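Local atomic coordinates of fructose transport system repressor FruR (Pseudomonas putida, PDB entry 3O74), a protein that probably binds specific DNA sites to repress or activate transcription, with fructose 1-phosphate as its preferred effector. Residues H1-E13 with A28-D42. Residues are numbered along the deposited sequence; the frame is centred on the assembly and turned at random.
Sequences HTRTLGFILPDLE and ARARGYQLLIASSDD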
loop_
_atom_site.group_PDB
_atom_site.type_symbol
_atom_site.label_atom_id
_atom_site.label_comp_id
_atom_site.label_asym_id
_atom_site.label_seq_id
_atom_site.Cartn_x
_atom_site.Cartn_y
_atom_site.Cartn_z
ATOM N N HIS B 1 7.954 -4.032 30.300
ATOM C CA HIS B 1 8.508 -3.931 28.953
ATOM C C HIS B 1 8.102 -5.111 28.068
ATOM O O HIS B 1 8.110 -6.264 28.504
ATOM C CB HIS B 1 10.031 -3.817 29.010
ATOM C CG HIS B 1 10.529 -2.408 29.077
ATOM N ND1 HIS B 1 11.193 -1.803 28.032
ATOM C CD2 HIS B 1 10.457 -1.479 30.062
ATOM C CE1 HIS B 1 11.512 -0.567 28.369
ATOM N NE2 HIS B 1 11.075 -0.346 29.597
ATOM N N THR B 2 7.757 -4.818 26.818
ATOM C CA THR B 2 7.303 -5.848 25.889
ATOM C C THR B 2 8.222 -5.968 24.678
ATOM O O THR B 2 8.136 -6.930 23.910
ATOM C CB THR B 2 5.880 -5.548 25.390
ATOM O OG1 THR B 2 5.863 -4.264 24.755
ATOM C CG2 THR B 2 4.892 -5.546 26.546
ATOM N N ARG B 3 9.092 -4.979 24.510
ATOM C CA ARG B 3 9.936 -4.882 23.324
ATOM C C ARG B 3 9.109 -4.940 22.049
ATOM O O ARG B 3 9.499 -5.559 21.058
ATOM C CB ARG B 3 11.011 -5.958 23.324
ATOM C CG ARG B 3 11.907 -5.872 24.536
ATOM C CD ARG B 3 13.210 -6.586 24.299
ATOM N NE ARG B 3 14.070 -6.504 25.471
ATOM C CZ ARG B 3 14.925 -7.454 25.823
ATOM N NH1 ARG B 3 15.019 -8.553 25.090
ATOM N NH2 ARG B 3 15.679 -7.310 26.903
ATOM N N THR B 4 7.952 -4.294 22.096
ATOM C CA THR B 4 7.124 -4.116 20.919
ATOM C C THR B 4 6.774 -2.642 20.808
ATOM O O THR B 4 6.616 -1.949 21.818
ATOM C CB THR B 4 5.834 -4.952 20.991
ATOM O OG1 THR B 4 5.008 -4.471 22.058
ATOM C CG2 THR B 4 6.161 -6.414 21.241
ATOM N N LEU B 5 6.674 -2.165 19.576
ATOM C CA LEU B 5 6.287 -0.792 19.314
ATOM C C LEU B 5 4.975 -0.824 18.538
ATOM O O LEU B 5 4.749 -1.726 17.734
ATOM C CB LEU B 5 7.365 -0.100 18.484
ATOM C CG LEU B 5 8.807 -0.287 18.961
ATOM C CD1 LEU B 5 9.802 0.209 17.915
ATOM C CD2 LEU B 5 9.022 0.411 20.296
ATOM N N GLY B 6 4.105 0.147 18.786
ATOM C CA GLY B 6 2.860 0.239 18.043
ATOM C C GLY B 6 2.904 1.358 17.019
ATOM O O GLY B 6 3.591 2.359 17.221
ATOM N N PHE B 7 2.170 1.193 15.920
ATOM C CA PHE B 7 2.034 2.243 14.926
ATOM C C PHE B 7 0.571 2.376 14.509
ATOM O O PHE B 7 0.001 1.465 13.911
ATOM C CB PHE B 7 2.920 1.957 13.707
ATOM C CG PHE B 7 2.968 3.085 12.699
ATOM C CD1 PHE B 7 2.543 4.365 13.033
ATOM C CD2 PHE B 7 3.458 2.863 11.419
ATOM C CE1 PHE B 7 2.592 5.402 12.101
ATOM C CE2 PHE B 7 3.512 3.890 10.489
ATOM C CZ PHE B 7 3.081 5.164 10.831
ATOM N N ILE B 8 -0.037 3.505 14.852
ATOM C CA ILE B 8 -1.389 3.811 14.413
ATOM C C ILE B 8 -1.310 4.703 13.188
ATOM O O ILE B 8 -0.808 5.828 13.265
ATOM C CB ILE B 8 -2.173 4.562 15.499
ATOM C CG1 ILE B 8 -2.379 3.676 16.725
ATOM C CG2 ILE B 8 -3.511 5.037 14.953
ATOM C CD1 ILE B 8 -3.074 4.385 17.872
ATOM N N LEU B 9 -1.805 4.210 12.058
ATOM C CA LEU B 9 -1.812 5.003 10.836
ATOM C C LEU B 9 -3.233 5.125 10.276
ATOM O O LEU B 9 -4.112 4.332 10.620
ATOM C CB LEU B 9 -0.827 4.427 9.816
ATOM C CG LEU B 9 -0.938 2.937 9.494
ATOM C CD1 LEU B 9 -2.069 2.689 8.509
ATOM C CD2 LEU B 9 0.371 2.406 8.940
ATOM N N PRO B 10 -3.468 6.140 9.432
ATOM C CA PRO B 10 -4.834 6.425 8.981
ATOM C C PRO B 10 -5.338 5.479 7.901
ATOM O O PRO B 10 -6.539 5.237 7.828
ATOM C CB PRO B 10 -4.722 7.839 8.399
ATOM C CG PRO B 10 -3.424 8.377 8.888
ATOM C CD PRO B 10 -2.530 7.193 9.017
ATOM N N ASP B 11 -4.442 4.960 7.071
ATOM C CA ASP B 11 -4.870 4.230 5.885
ATOM C C ASP B 11 -3.815 3.247 5.405
ATOM O O ASP B 11 -2.749 3.634 4.926
ATOM C CB ASP B 11 -5.218 5.217 4.769
ATOM C CG ASP B 11 -5.822 4.539 3.549
ATOM O OD1 ASP B 11 -5.938 3.294 3.536
ATOM O OD2 ASP B 11 -6.183 5.261 2.596
ATOM N N LEU B 12 -4.137 1.966 5.527
ATOM C CA LEU B 12 -3.239 0.898 5.112
ATOM C C LEU B 12 -2.961 0.933 3.613
ATOM O O LEU B 12 -1.925 0.449 3.157
ATOM C CB LEU B 12 -3.837 -0.456 5.487
ATOM C CG LEU B 12 -3.878 -0.770 6.981
ATOM C CD1 LEU B 12 -4.796 -1.949 7.267
ATOM C CD2 LEU B 12 -2.472 -1.038 7.489
ATOM N N GLU B 13 -3.892 1.497 2.851
ATOM C CA GLU B 13 -3.759 1.524 1.396
ATOM C C GLU B 13 -2.921 2.698 0.885
ATOM O O GLU B 13 -2.540 2.730 -0.285
ATOM C CB GLU B 13 -5.133 1.503 0.723
ATOM C CG GLU B 13 -5.849 0.171 0.819
ATOM C CD GLU B 13 -7.212 0.193 0.153
ATOM O OE1 GLU B 13 -7.727 1.297 -0.130
ATOM O OE2 GLU B 13 -7.767 -0.897 -0.084
ATOM N N ALA B 28 13.349 -1.464 13.529
ATOM C CA ALA B 28 13.000 -1.939 14.865
ATOM C C ALA B 28 13.531 -3.347 15.085
ATOM O O ALA B 28 14.078 -3.665 16.148
ATOM C CB ALA B 28 11.494 -1.893 15.069
ATOM N N ARG B 29 13.370 -4.189 14.070
ATOM C CA ARG B 29 13.809 -5.579 14.149
ATOM C C ARG B 29 15.306 -5.688 14.430
ATOM O O ARG B 29 15.736 -6.507 15.242
ATOM C CB ARG B 29 13.451 -6.324 12.862
ATOM C CG ARG B 29 13.834 -7.795 12.869
ATOM C CD ARG B 29 13.303 -8.516 11.637
ATOM N NE ARG B 29 11.846 -8.612 11.638
ATOM C CZ ARG B 29 11.054 -8.031 10.741
ATOM N NH1 ARG B 29 11.576 -7.315 9.756
ATOM N NH2 ARG B 29 9.736 -8.176 10.823
ATOM N N ALA B 30 16.096 -4.851 13.764
ATOM C CA ALA B 30 17.541 -4.834 13.981
ATOM C C ALA B 30 17.894 -4.425 15.410
ATOM O O ALA B 30 18.973 -4.740 15.906
ATOM C CB ALA B 30 18.220 -3.917 12.978
ATOM N N ARG B 31 16.981 -3.718 16.070
ATOM C CA ARG B 31 17.206 -3.273 17.440
ATOM C C ARG B 31 16.595 -4.211 18.473
ATOM O O ARG B 31 16.738 -3.994 19.677
ATOM C CB ARG B 31 16.678 -1.849 17.633
ATOM C CG ARG B 31 17.516 -0.803 16.931
ATOM C CD ARG B 31 18.937 -0.788 17.480
ATOM N NE ARG B 31 18.981 -0.316 18.861
ATOM C CZ ARG B 31 19.145 0.958 19.206
ATOM N NH1 ARG B 31 19.286 1.884 18.267
ATOM N NH2 ARG B 31 19.169 1.307 20.485
ATOM N N GLY B 32 15.913 -5.252 18.003
ATOM C CA GLY B 32 15.312 -6.229 18.893
ATOM C C GLY B 32 13.872 -5.922 19.267
ATOM O O GLY B 32 13.361 -6.448 20.259
ATOM N N TYR B 33 13.216 -5.068 18.481
ATOM C CA TYR B 33 11.815 -4.728 18.720
ATOM C C TYR B 33 10.925 -5.246 17.594
ATOM O O TYR B 33 11.342 -5.282 16.438
ATOM C CB TYR B 33 11.641 -3.210 18.828
ATOM C CG TYR B 33 12.291 -2.598 20.040
ATOM C CD1 TYR B 33 11.548 -2.299 21.175
ATOM C CD2 TYR B 33 13.651 -2.322 20.055
ATOM C CE1 TYR B 33 12.144 -1.739 22.292
ATOM C CE2 TYR B 33 14.255 -1.764 21.167
ATOM C CZ TYR B 33 13.499 -1.476 22.281
ATOM O OH TYR B 33 14.101 -0.920 23.385
ATOM N N GLN B 34 9.700 -5.639 17.936
ATOM C CA GLN B 34 8.696 -5.992 16.935
ATOM C C GLN B 34 7.730 -4.821 16.760
ATOM O O GLN B 34 7.454 -4.090 17.705
ATOM C CB GLN B 34 7.930 -7.249 17.351
ATOM C CG GLN B 34 8.811 -8.448 17.690
ATOM C CD GLN B 34 9.526 -9.017 16.478
ATOM O OE1 GLN B 34 10.684 -9.425 16.561
ATOM N NE2 GLN B 34 8.837 -9.044 15.344
ATOM N N LEU B 35 7.218 -4.642 15.548
ATOM C CA LEU B 35 6.258 -3.579 15.286
ATOM C C LEU B 35 4.849 -4.132 15.074
ATOM O O LEU B 35 4.644 -5.031 14.263
ATOM C CB LEU B 35 6.685 -2.761 14.065
ATOM C CG LEU B 35 5.849 -1.519 13.739
ATOM C CD1 LEU B 35 6.081 -0.419 14.771
ATOM C CD2 LEU B 35 6.145 -1.004 12.336
ATOM N N LEU B 36 3.883 -3.592 15.810
ATOM C CA LEU B 36 2.483 -3.920 15.588
ATOM C C LEU B 36 1.782 -2.727 14.960
ATOM O O LEU B 36 1.850 -1.606 15.467
ATOM C CB LEU B 36 1.794 -4.325 16.887
ATOM C CG LEU B 36 2.302 -5.607 17.549
ATOM C CD1 LEU B 36 1.632 -5.805 18.900
ATOM C CD2 LEU B 36 2.073 -6.812 16.647
ATOM N N ILE B 37 1.107 -2.980 13.846
ATOM C CA ILE B 37 0.471 -1.925 13.080
ATOM C C ILE B 37 -1.048 -2.019 13.187
ATOM O O ILE B 37 -1.624 -3.113 13.192
ATOM C CB ILE B 37 0.910 -1.992 11.609
ATOM C CG1 ILE B 37 2.423 -1.790 11.515
ATOM C CG2 ILE B 37 0.161 -0.972 10.775
ATOM C CD1 ILE B 37 3.014 -2.192 10.178
ATOM N N ALA B 38 -1.692 -0.863 13.286
ATOM C CA ALA B 38 -3.142 -0.802 13.327
ATOM C C ALA B 38 -3.604 0.419 12.549
ATOM O O ALA B 38 -2.899 1.431 12.493
ATOM C CB ALA B 38 -3.632 -0.743 14.755
ATOM N N SER B 39 -4.786 0.319 11.947
ATOM C CA SER B 39 -5.307 1.403 11.125
ATOM C C SER B 39 -6.576 2.006 11.719
ATOM O O SER B 39 -7.514 1.288 12.067
ATOM C CB SER B 39 -5.573 0.921 9.699
ATOM O OG SER B 39 -6.271 1.911 8.966
ATOM N N SER B 40 -6.587 3.333 11.829
ATOM C CA SER B 40 -7.726 4.074 12.355
ATOM C C SER B 40 -8.747 4.344 11.257
ATOM O O SER B 40 -9.894 4.697 11.534
ATOM C CB SER B 40 -7.254 5.416 12.905
ATOM O OG SER B 40 -6.840 6.255 11.840
ATOM N N ASP B 41 -8.317 4.201 10.010
ATOM C CA ASP B 41 -9.153 4.561 8.874
ATOM C C ASP B 41 -9.510 6.046 8.922
ATOM O O ASP B 41 -10.541 6.461 8.397
ATOM C CB ASP B 41 -10.421 3.710 8.846
ATOM C CG ASP B 41 -10.645 3.053 7.505
ATOM O OD1 ASP B 41 -11.227 3.707 6.617
ATOM O OD2 ASP B 41 -10.229 1.886 7.335
ATOM N N ASP B 42 -8.652 6.838 9.560
ATOM C CA ASP B 42 -8.875 8.276 9.699
ATOM C C ASP B 42 -10.171 8.611 10.444
ATOM O O ASP B 42 -10.690 9.720 10.332
ATOM C CB ASP B 42 -8.839 8.973 8.331
ATOM C CG ASP B 42 -7.754 10.041 8.247
ATOM O OD1 ASP B 42 -7.278 10.487 9.310
ATOM O OD2 ASP B 42 -7.377 10.437 7.125
HETATM O O HOH W 1 12.896 -2.040 25.800
HETATM O O HOH W 2 10.901 -8.364 20.586
HETATM O O HOH W 3 -6.763 1.571 6.521
#
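L5 packs against L35, Y33 and A28 on the side of the strands that faces helix 15-30; 4-9 and 34-39 are the two parallel strands of a beta-alpha-beta unit. Seven backbone hydrogen bonds run from Q34 N–R3 O to S40 N–L9 O; the bond from L36 N to L5 O, 2.8 Å long, is almost straight (N-H...O 173°). Packing is tight on the face of L5, F7 and L9. The L5 side chain divides its methyls: CD1 touches A28 CB at 3.9 Å, and CD2 reaches Y33 CD1 at 3.8 Å, oblique to the ring. L35 CD1 comes to 3.9 Å from L5 CB and also touches F7 CB, since chi1 of -174° turns CG away from the backbone N. Further along, the L9 and I37 side chains cross at an angle, with L9 CD2 3.8 Å from I37 CG2, and L12 folds back to set CG 3.6 Å from S39 CB. S39 OG accepts from D41 N and S40 OG from D42 N, two successive ST turns beside P10; P10 CB rests on the D42 carboxylate, which is salt-bridged to R90. A water accepts from L12 N. The N-terminal end is looser and wetter: R3 lays its aliphatic chain past G32 O, one water joins R3 O to G32 O, and another spans H1 ND1 and Y33 OH, whose stronger partner is E250. Strand 4-9 is flanked by strands 34-39 and 61-64; helix 44-56 packs on I8 and A38, helix 234-250 on Y33, and L53 of the second subunit on T4 and L36.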